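Local coordinates for DUF1214 domain-containing protein (Burkholderia cenocepacia, PDB 6ANS) that is of unknown function but belongs to the DUF1214 family, pairing a helical region with repeated four-stranded beta sheets and binding a sodium ion in the crystal, at residues I51-A56 with T241-A246; V168-S173 with N180-E185; D302-Q307 with G336-I341; E314-R319 with D354-R359. One frame throughout, in Å; residues are numbered along the deposited sequence.

Contact 1 (I51-A56 with T241-A246)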
# COMPACT_ATOMS: atom_id res chain seq x y z
N ILE A 51 1.88 15.60 17.13
CA ILE A 51 1.92 14.50 18.09
C ILE A 51 2.33 15.02 19.45
O ILE A 51 1.85 14.55 20.49
CB ILE A 51 2.88 13.42 17.58
CG1 ILE A 51 2.51 13.03 16.15
CG2 ILE A 51 2.89 12.18 18.50
CD1 ILE A 51 1.05 12.67 15.99
N LEU A 52 3.23 16.01 19.47
CA LEU A 52 3.80 16.55 20.69
C LEU A 52 2.92 17.62 21.35
O LEU A 52 3.24 18.03 22.47
CB LEU A 52 5.18 17.12 20.40
CG LEU A 52 6.16 16.06 19.86
CD1 LEU A 52 7.47 16.71 19.41
CD2 LEU A 52 6.43 15.01 20.94
N ARG A 53 1.86 18.06 20.67
CA ARG A 53 0.89 19.01 21.23
C ARG A 53 0.61 18.74 22.69
O ARG A 53 0.35 17.60 23.10
CB ARG A 53 -0.43 18.95 20.46
CG ARG A 53 -0.41 19.50 19.08
CD ARG A 53 -1.66 19.06 18.31
NE ARG A 53 -2.91 19.61 18.86
CZ ARG A 53 -3.97 19.92 18.11
NH1 ARG A 53 -3.91 19.75 16.80
NH2 ARG A 53 -5.08 20.39 18.66
N THR A 54 0.61 19.81 23.48
CA THR A 54 0.38 19.66 24.91
C THR A 54 -1.06 19.33 25.24
O THR A 54 -1.33 18.84 26.34
CB THR A 54 0.81 20.95 25.65
OG1 THR A 54 0.08 22.06 25.11
CG2 THR A 54 2.31 21.19 25.51
N ASP A 55 -2.00 19.56 24.31
CA ASP A 55 -3.37 19.12 24.55
C ASP A 55 -3.61 17.65 24.17
O ASP A 55 -4.74 17.19 24.26
CB ASP A 55 -4.38 20.03 23.82
CG ASP A 55 -4.28 19.96 22.29
OD1 ASP A 55 -3.47 19.18 21.74
OD2 ASP A 55 -5.04 20.72 21.63
N ALA A 56 -2.57 16.91 23.72
CA ALA A 56 -2.71 15.48 23.45
C ALA A 56 -2.12 14.65 24.59
O ALA A 56 -1.16 15.07 25.23
CB ALA A 56 -1.98 15.10 22.16
N THR A 241 -4.07 16.75 8.09
CA THR A 241 -4.97 15.69 8.55
C THR A 241 -4.74 15.39 10.02
O THR A 241 -5.69 15.29 10.80
CB THR A 241 -4.79 14.42 7.71
OG1 THR A 241 -5.07 14.72 6.35
CG2 THR A 241 -5.71 13.27 8.20
N SER A 242 -3.47 15.24 10.41
CA SER A 242 -3.17 15.01 11.82
C SER A 242 -3.64 16.19 12.67
O SER A 242 -4.22 16.00 13.74
CB SER A 242 -1.67 14.74 12.03
OG SER A 242 -0.82 15.80 11.59
N LYS A 243 -3.40 17.42 12.19
CA LYS A 243 -3.88 18.58 12.94
C LYS A 243 -5.41 18.57 13.06
O LYS A 243 -5.95 18.79 14.14
CB LYS A 243 -3.41 19.88 12.28
CG LYS A 243 -3.96 21.18 12.88
CD LYS A 243 -3.34 22.38 12.15
CE LYS A 243 -4.03 23.72 12.46
NZ LYS A 243 -4.44 23.88 13.88
N LEU A 244 -6.10 18.28 11.95
CA LEU A 244 -7.57 18.31 11.92
C LEU A 244 -8.16 17.38 12.97
O LEU A 244 -8.97 17.80 13.80
CB LEU A 244 -8.08 17.91 10.52
CG LEU A 244 -9.59 17.61 10.38
CD1 LEU A 244 -10.42 18.87 10.70
CD2 LEU A 244 -9.96 17.06 8.98
N PHE A 245 -7.76 16.11 12.96
CA PHE A 245 -8.39 15.17 13.87
C PHE A 245 -7.82 15.24 15.28
O PHE A 245 -8.50 14.84 16.23
CB PHE A 245 -8.34 13.78 13.27
CG PHE A 245 -9.21 13.65 12.05
CD1 PHE A 245 -10.59 13.79 12.17
CD2 PHE A 245 -8.65 13.51 10.79
CE1 PHE A 245 -11.42 13.72 11.05
CE2 PHE A 245 -9.45 13.45 9.67
CZ PHE A 245 -10.85 13.55 9.80
N ALA A 246 -6.62 15.79 15.45
CA ALA A 246 -6.16 16.11 16.80
C ALA A 246 -6.96 17.26 17.40
O ALA A 246 -7.24 17.27 18.61
CB ALA A 246 -4.67 16.45 16.80
O HOH W 1 -5.07 17.16 20.36
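R53 reaches A246 because its CG stands beside the backbone N and anti to the carbonyl carbon (chi1 -71°), and a bend at chi3 of 65° then turns the guanidinium onto helix 224-251. R53 is the first residue to leave helical geometry after helix 48-52 and starts a type I beta turn to A56, closed by A56 N to R53 O at 3.1 Å. The contact therefore joins a helix-terminating turn to the flank of a long helix. Over one face of the guanidinium lies the methyl of A246, with CB 3.4 Å from R53 NH1, while the carbonyl of K243 comes near the edge. Within the turn, D55 takes the same group side-on: R53 NE bonds to D55 OD1 and R53 NH2 to D55 OD2, the latter almost straight at 174°, both through syn lone pairs. D247 on the long helix forms a salt bridge with NH2, and Q50 accepts from NH1, so several acceptors limit the group's rotation. D247, in a long and weak ion pair with K243 NZ, would probably ease the approach of the two like charges. One water links the segments, donating to D55 OD1 at 2.9 Å and to A246 O at 2.8 Å.

Contact 2 (V168-S173 with N180-E185); sequences VEIVLS and NWVRME
Two neighbouring parallel strands, 167-173 and the short edge strand 181-183, meet here, their axes 4.8 Å apart and inclined at 28°. V171 is bridged to W181 and L172 to V182. The backbone bonds alternate as parallel pairing requires: V171 N to N180 O and V182 N to V171 O, both 2.8 Å, then S173 N to V182 O, which is longer at 3.2 Å. At the start of the pairing, E169 O lies in the plane of the N180 amide, 3.0 Å from ND2, while ND2 stands tilted from the E169 carbonyl plane; ND2 also serves E161 O. A water bridges E169 O and N180 N. The strands form one border of a mixed four-stranded sheet, in which 167-173 pairs on its other flank with antiparallel strand 122-125. The indole of W181, whose chi1 of 167° sets CG beside the carbonyl carbon, leans across to strand 167-173, and NE1 donates to S173 O at 2.8 Å, close to the ring plane. M184 N reaches that oxygen from the opposite face of the carbonyl plane, so two donors grip it where the strand pairing ends. On the face carrying L172 and V182, I170 CG2 touches V182 CG2 at 3.6 Å and L172 CD1 packs on V182 CB. Selenomethionine M184 prolongs this apolar row, its SE 4.0 Å from L172 CB.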
# COMPACT_ATOMS: atom_id res chain seq x y z
N VAL A 168 -22.59 -3.32 -12.87
CA VAL A 168 -22.74 -1.97 -12.37
C VAL A 168 -22.20 -1.03 -13.43
O VAL A 168 -21.10 -1.25 -13.96
CB VAL A 168 -21.98 -1.78 -11.04
CG1 VAL A 168 -21.91 -0.33 -10.68
CG2 VAL A 168 -22.63 -2.58 -9.94
N GLU A 169 -22.97 0.02 -13.72
CA GLU A 169 -22.60 1.06 -14.67
C GLU A 169 -22.94 2.40 -14.03
O GLU A 169 -24.13 2.73 -13.86
CB GLU A 169 -23.36 0.85 -15.98
CG GLU A 169 -23.28 1.99 -16.97
CD GLU A 169 -22.00 2.02 -17.75
OE1 GLU A 169 -21.08 1.27 -17.39
OE2 GLU A 169 -21.91 2.79 -18.72
N ILE A 170 -21.93 3.19 -13.70
CA ILE A 170 -22.10 4.46 -13.01
C ILE A 170 -21.30 5.53 -13.74
O ILE A 170 -20.12 5.32 -14.05
CB ILE A 170 -21.67 4.35 -11.54
CG1 ILE A 170 -22.60 3.38 -10.81
CG2 ILE A 170 -21.63 5.70 -10.86
CD1 ILE A 170 -22.06 2.89 -9.53
N VAL A 171 -21.92 6.68 -14.01
CA VAL A 171 -21.26 7.77 -14.71
C VAL A 171 -21.08 8.95 -13.75
O VAL A 171 -22.04 9.37 -13.08
CB VAL A 171 -22.01 8.20 -15.97
CG1 VAL A 171 -21.25 9.32 -16.67
CG2 VAL A 171 -22.16 7.02 -16.91
N LEU A 172 -19.86 9.45 -13.68
CA LEU A 172 -19.52 10.64 -12.93
C LEU A 172 -19.41 11.78 -13.94
O LEU A 172 -18.66 11.67 -14.91
CB LEU A 172 -18.19 10.44 -12.19
CG LEU A 172 -18.12 9.74 -10.84
CD1 LEU A 172 -18.94 8.49 -10.78
CD2 LEU A 172 -16.63 9.42 -10.50
N SER A 173 -20.17 12.85 -13.72
CA SER A 173 -20.11 13.95 -14.67
C SER A 173 -20.69 15.20 -14.04
O SER A 173 -21.61 15.14 -13.23
CB SER A 173 -20.86 13.61 -15.96
OG SER A 173 -20.67 14.62 -16.92
N ASN A 180 -27.40 5.77 -13.84
CA ASN A 180 -26.74 5.96 -12.55
C ASN A 180 -25.73 7.10 -12.70
O ASN A 180 -24.55 6.89 -12.97
CB ASN A 180 -26.08 4.66 -12.10
CG ASN A 180 -27.08 3.52 -11.91
OD1 ASN A 180 -28.15 3.72 -11.34
ND2 ASN A 180 -26.74 2.33 -12.40
N TRP A 181 -26.20 8.33 -12.52
CA TRP A 181 -25.35 9.51 -12.64
C TRP A 181 -25.01 10.01 -11.25
O TRP A 181 -25.90 10.20 -10.42
CB TRP A 181 -26.05 10.60 -13.45
CG TRP A 181 -25.42 11.96 -13.39
CD1 TRP A 181 -24.12 12.29 -13.67
CD2 TRP A 181 -26.06 13.19 -12.99
NE1 TRP A 181 -23.93 13.65 -13.49
CE2 TRP A 181 -25.10 14.22 -13.06
CE3 TRP A 181 -27.36 13.52 -12.60
CZ2 TRP A 181 -25.39 15.54 -12.75
CZ3 TRP A 181 -27.65 14.83 -12.28
CH2 TRP A 181 -26.67 15.83 -12.36
N VAL A 182 -23.72 10.21 -10.99
CA VAL A 182 -23.23 10.85 -9.77
C VAL A 182 -22.73 12.22 -10.15
O VAL A 182 -21.83 12.35 -11.00
CB VAL A 182 -22.12 10.04 -9.08
CG1 VAL A 182 -21.77 10.68 -7.73
CG2 VAL A 182 -22.50 8.59 -8.91
N ARG A 183 -23.27 13.25 -9.51
CA ARG A 183 -22.94 14.62 -9.85
C ARG A 183 -21.50 14.99 -9.48
O ARG A 183 -20.98 14.56 -8.45
CB ARG A 183 -23.94 15.55 -9.15
CG ARG A 183 -23.57 16.99 -9.11
CD ARG A 183 -24.63 17.78 -8.32
NE ARG A 183 -24.49 19.20 -8.55
CZ ARG A 183 -23.71 20.00 -7.83
NH1 ARG A 183 -23.00 19.51 -6.82
NH2 ARG A 183 -23.66 21.28 -8.12
N MSE A 184 -20.87 15.79 -10.32
CA MSE A 184 -19.62 16.47 -9.98
C MSE A 184 -19.75 17.96 -10.27
O MSE A 184 -20.59 18.35 -11.05
CB MSE A 184 -18.43 15.91 -10.77
CG MSE A 184 -18.14 14.45 -10.52
SE MSE A 184 -16.38 13.93 -11.22
CE MSE A 184 -16.72 14.11 -13.11
N GLU A 185 -18.91 18.76 -9.64
CA GLU A 185 -18.66 20.14 -10.02
C GLU A 185 -17.28 20.24 -10.66
O GLU A 185 -16.47 19.31 -10.56
CB GLU A 185 -18.72 21.06 -8.78
CG GLU A 185 -20.04 21.01 -8.04
CD GLU A 185 -19.98 21.70 -6.69
OE1 GLU A 185 -18.96 22.35 -6.40
OE2 GLU A 185 -20.96 21.58 -5.93
O HOH W 2 -25.95 4.07 -15.75

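Contact 3 (D302-Q307 with G336-I341); sequences DFWNVQ and GGVTVI
W304 and V338 meet through the outer part of the indole: CH2 lies 3.9 Å from V338 CG1 and CZ2 lies 4.1 Å from the same methyl. The tryptophan side chain leaves strand 303-309 with CG between the backbone N and the carbonyl carbon (chi1 75°), and chi2 of -98° turns the indole about CB-CG so that its plane stands roughly square to the CA-CB-CG plane, carrying its six-membered ring across to the other strand. V338 answers with one branch. Its CG1 is anti to the backbone N and meets the ring obliquely, while CG2 sits beside that N. Two residues along each strand, V306 and V340 make a second, looser contact, CG1 to CG1 at 4.2 Å. Both pairs lie on the facing sides of their strands, as expected from the alternation of side chains in extended chain. The nearest CA atoms, those of V306 and V340, are 8.7 Å apart, too far for backbone pairing, so the strands meet through apolar side chains alone. W304 is further fixed by a stack with W365 and by W367, whose plane is turned about 55° from its own. Strand 303-309 belongs to the antiparallel sheet with 360-368 and 324-326, whereas 338-343 lies between 289-295 and 351-354 in the mixed sheet; L353, on edge strand 351-354 of the mixed sheet, touches both V306 and V340.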
# COMPACT_ATOMS: atom_id res chain seq x y z
N ASP A 302 -30.27 0.54 8.31
CA ASP A 302 -29.59 -0.39 7.41
C ASP A 302 -28.32 -0.95 8.03
O ASP A 302 -27.92 -2.07 7.70
CB ASP A 302 -29.30 0.31 6.08
CG ASP A 302 -30.57 0.85 5.42
OD1 ASP A 302 -31.57 0.11 5.39
OD2 ASP A 302 -30.57 1.99 4.92
N PHE A 303 -27.70 -0.20 8.94
CA PHE A 303 -26.45 -0.63 9.56
C PHE A 303 -26.19 0.27 10.75
O PHE A 303 -26.65 1.42 10.78
CB PHE A 303 -25.29 -0.58 8.56
CG PHE A 303 -23.97 -1.03 9.12
CD1 PHE A 303 -23.62 -2.37 9.11
CD2 PHE A 303 -23.07 -0.11 9.64
CE1 PHE A 303 -22.39 -2.79 9.61
CE2 PHE A 303 -21.84 -0.52 10.15
CZ PHE A 303 -21.50 -1.86 10.14
N TRP A 304 -25.50 -0.27 11.74
CA TRP A 304 -24.99 0.53 12.84
C TRP A 304 -23.75 -0.16 13.38
O TRP A 304 -23.61 -1.38 13.25
CB TRP A 304 -26.04 0.75 13.94
CG TRP A 304 -26.32 -0.44 14.84
CD1 TRP A 304 -27.35 -1.34 14.71
CD2 TRP A 304 -25.62 -0.81 16.03
NE1 TRP A 304 -27.31 -2.26 15.73
CE2 TRP A 304 -26.26 -1.95 16.56
CE3 TRP A 304 -24.50 -0.29 16.70
CZ2 TRP A 304 -25.81 -2.59 17.72
CZ3 TRP A 304 -24.06 -0.93 17.85
CH2 TRP A 304 -24.72 -2.06 18.35
N ASN A 305 -22.84 0.61 13.96
CA ASN A 305 -21.72 0.00 14.65
C ASN A 305 -21.17 1.00 15.66
O ASN A 305 -21.60 2.15 15.73
CB ASN A 305 -20.64 -0.51 13.68
CG ASN A 305 -19.84 0.62 12.98
OD1 ASN A 305 -20.14 1.82 13.08
ND2 ASN A 305 -18.84 0.19 12.21
N VAL A 306 -20.22 0.52 16.45
CA VAL A 306 -19.46 1.35 17.37
C VAL A 306 -18.03 0.80 17.39
O VAL A 306 -17.83 -0.42 17.39
CB VAL A 306 -20.09 1.39 18.77
CG1 VAL A 306 -20.23 -0.03 19.34
CG2 VAL A 306 -19.29 2.30 19.70
N GLN A 307 -17.05 1.70 17.38
CA GLN A 307 -15.66 1.28 17.28
C GLN A 307 -14.82 2.01 18.32
O GLN A 307 -15.11 3.15 18.68
CB GLN A 307 -15.10 1.57 15.89
CG GLN A 307 -15.04 3.07 15.56
CD GLN A 307 -14.53 3.33 14.16
OE1 GLN A 307 -15.27 3.20 13.19
NE2 GLN A 307 -13.24 3.70 14.04
N GLY A 336 -34.92 -5.61 24.18
CA GLY A 336 -34.65 -5.00 22.89
C GLY A 336 -33.53 -3.97 22.86
O GLY A 336 -33.08 -3.59 21.77
N GLY A 337 -33.06 -3.51 24.01
CA GLY A 337 -31.93 -2.59 24.03
C GLY A 337 -30.63 -3.31 23.69
O GLY A 337 -30.57 -4.52 23.45
N VAL A 338 -29.56 -2.52 23.63
CA VAL A 338 -28.22 -3.05 23.38
C VAL A 338 -27.26 -2.40 24.36
O VAL A 338 -27.28 -1.18 24.56
CB VAL A 338 -27.77 -2.82 21.93
CG1 VAL A 338 -26.31 -3.14 21.79
CG2 VAL A 338 -28.57 -3.72 20.98
N THR A 339 -26.42 -3.23 24.97
CA THR A 339 -25.35 -2.80 25.85
C THR A 339 -24.03 -3.21 25.22
O THR A 339 -23.91 -4.30 24.66
CB THR A 339 -25.50 -3.41 27.25
OG1 THR A 339 -26.77 -3.02 27.80
CG2 THR A 339 -24.42 -2.90 28.17
N VAL A 340 -23.06 -2.29 25.28
CA VAL A 340 -21.69 -2.51 24.80
C VAL A 340 -20.74 -2.05 25.90
O VAL A 340 -20.85 -0.92 26.40
CB VAL A 340 -21.40 -1.74 23.50
CG1 VAL A 340 -19.97 -1.98 23.06
CG2 VAL A 340 -22.38 -2.14 22.39
N ILE A 341 -19.77 -2.90 26.24
CA ILE A 341 -18.86 -2.64 27.36
C ILE A 341 -17.45 -2.44 26.82
O ILE A 341 -16.92 -3.31 26.12
CB ILE A 341 -18.87 -3.79 28.37
CG1 ILE A 341 -20.31 -4.12 28.80
CG2 ILE A 341 -17.96 -3.47 29.54
CD1 ILE A 341 -20.86 -3.23 29.87

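Contact 4 (E314-R319 with D354-R359); sequences ESLDYR and DTAGHR
Apolar contact comes first, and L316 carries all of it. Its two methyls divide the work: CD2 sits over one face of the H358 imidazole, 3.7 Å from the ring centroid and 19° off the normal, a CH-pi contact, while CD1 touches A356 CB at 4.0 Å and lies 3.6 Å from D354 O. CG is anti to the carbonyl carbon (chi1 -62°) and chi2 is -176°, which sends CD1 outward to the turn and leaves CD2 over the imidazole.

Hydrogen bonds within 354-359 hold the surface that L316 meets. D354 OD1 accepts from A356 N at 2.7 Å. The imidazole is fixed at both nitrogens, with ND1 donating to A356 O at 2.9 Å and NE2 bonded to E65 OE1 of helix 60-83, which limits the rotation of the ring under the L316 methyl.

The ionic group lies within 314-319, where R319 grips D317 side-on, NE to OD1 and NH2 to OD2, each 3.0 Å.

The carboxylate-to-backbone bonds, R319 N to D317 OD1 and A356 N to D354 OD1, make two Asx turns, and T355 to H358 is a type I' beta turn, closed by H358 N to T355 O, where the chain passes from edge strand 351-354 of the mixed sheet to 360-368 of the antiparallel sheet.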
# COMPACT_ATOMS: atom_id res chain seq x y z
N GLU A 314 -7.45 6.64 14.91
CA GLU A 314 -7.30 5.39 14.21
C GLU A 314 -8.06 4.34 14.99
O GLU A 314 -7.88 4.24 16.21
CB GLU A 314 -5.85 4.95 14.12
CG GLU A 314 -4.87 5.90 13.50
CD GLU A 314 -3.47 5.28 13.57
OE1 GLU A 314 -2.96 5.14 14.70
OE2 GLU A 314 -2.94 4.88 12.52
N SER A 315 -8.88 3.54 14.31
CA SER A 315 -9.41 2.35 14.97
C SER A 315 -8.27 1.54 15.55
O SER A 315 -7.16 1.52 15.01
CB SER A 315 -10.23 1.50 14.00
OG SER A 315 -9.45 1.06 12.90
N LEU A 316 -8.54 0.88 16.68
CA LEU A 316 -7.58 -0.08 17.22
C LEU A 316 -7.42 -1.25 16.26
O LEU A 316 -8.10 -1.30 15.22
CB LEU A 316 -8.00 -0.52 18.62
CG LEU A 316 -8.06 0.62 19.66
CD1 LEU A 316 -8.40 0.08 21.05
CD2 LEU A 316 -6.76 1.42 19.69
N ASP A 317 -6.52 -2.19 16.53
CA ASP A 317 -6.13 -3.13 15.49
C ASP A 317 -7.12 -4.29 15.44
O ASP A 317 -6.94 -5.32 16.08
CB ASP A 317 -4.70 -3.62 15.69
CG ASP A 317 -4.23 -4.53 14.54
OD1 ASP A 317 -5.02 -4.76 13.59
OD2 ASP A 317 -3.07 -4.99 14.58
N TYR A 318 -8.16 -4.13 14.60
CA TYR A 318 -9.21 -5.14 14.55
C TYR A 318 -8.77 -6.46 13.91
O TYR A 318 -9.57 -7.41 13.89
CB TYR A 318 -10.43 -4.60 13.81
CG TYR A 318 -10.12 -3.95 12.48
CD1 TYR A 318 -10.06 -4.70 11.31
CD2 TYR A 318 -9.87 -2.58 12.40
CE1 TYR A 318 -9.78 -4.11 10.08
CE2 TYR A 318 -9.57 -1.97 11.19
CZ TYR A 318 -9.53 -2.73 10.03
OH TYR A 318 -9.26 -2.12 8.82
N ARG A 319 -7.55 -6.55 13.36
CA ARG A 319 -7.03 -7.86 12.97
C ARG A 319 -6.80 -8.74 14.19
O ARG A 319 -6.87 -9.96 14.09
CB ARG A 319 -5.71 -7.72 12.20
CG ARG A 319 -5.81 -7.03 10.85
CD ARG A 319 -4.41 -6.67 10.31
NE ARG A 319 -3.59 -5.92 11.26
CZ ARG A 319 -2.31 -5.58 11.06
NH1 ARG A 319 -1.70 -5.91 9.93
NH2 ARG A 319 -1.64 -4.92 12.00
N ASP A 354 -12.45 -4.08 23.30
CA ASP A 354 -11.20 -4.32 24.01
C ASP A 354 -10.34 -3.06 24.01
O ASP A 354 -10.04 -2.52 22.95
CB ASP A 354 -10.46 -5.47 23.33
CG ASP A 354 -9.18 -5.89 24.07
OD1 ASP A 354 -8.72 -5.16 24.98
OD2 ASP A 354 -8.64 -6.96 23.71
N THR A 355 -9.94 -2.58 25.20
CA THR A 355 -9.12 -1.38 25.26
C THR A 355 -7.70 -1.62 24.75
O THR A 355 -6.99 -0.65 24.45
CB THR A 355 -9.07 -0.78 26.67
OG1 THR A 355 -8.65 -1.78 27.62
CG2 THR A 355 -10.44 -0.21 27.06
N ALA A 356 -7.26 -2.88 24.65
CA ALA A 356 -6.06 -3.23 23.89
C ALA A 356 -4.84 -2.44 24.36
O ALA A 356 -4.06 -1.90 23.56
CB ALA A 356 -6.30 -3.04 22.39
N GLY A 357 -4.67 -2.35 25.68
CA GLY A 357 -3.52 -1.71 26.26
C GLY A 357 -3.58 -0.21 26.36
O GLY A 357 -2.64 0.40 26.88
N HIS A 358 -4.65 0.43 25.88
CA HIS A 358 -4.74 1.89 25.87
C HIS A 358 -5.43 2.39 27.12
O HIS A 358 -6.48 1.87 27.52
CB HIS A 358 -5.52 2.38 24.64
CG HIS A 358 -4.80 2.16 23.36
ND1 HIS A 358 -4.54 0.91 22.85
CD2 HIS A 358 -4.26 3.05 22.48
CE1 HIS A 358 -3.88 1.03 21.71
NE2 HIS A 358 -3.70 2.31 21.47
N ARG A 359 -4.85 3.42 27.75
CA ARG A 359 -5.52 4.08 28.86
C ARG A 359 -6.54 5.10 28.37
O ARG A 359 -7.51 5.38 29.08
CB ARG A 359 -4.50 4.75 29.79

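How the contacts relate
From the N terminus, contact 1 is the first to open, and it closes the longest loop, joining the turn after helix 48-52 to helix 224-251 across 184 intervening residues. Contact 2 opens and closes within that span, a short local connection in the first DUF1214 range, about 36 Å from contact 1 between centres and on the other side of the chain's centre. Contacts 3 and 4 follow in the second range. Their segments alternate along the chain, so the loops cross: contact 3 joins two sheets, and contact 4 ties the loop after strand 303-309 to the turn after strand 351-354. They touch each other, with Q307 NE2 3.7 Å from S315 CB. Contact 4 also approaches contact 1, nearest atoms about 7 Å apart.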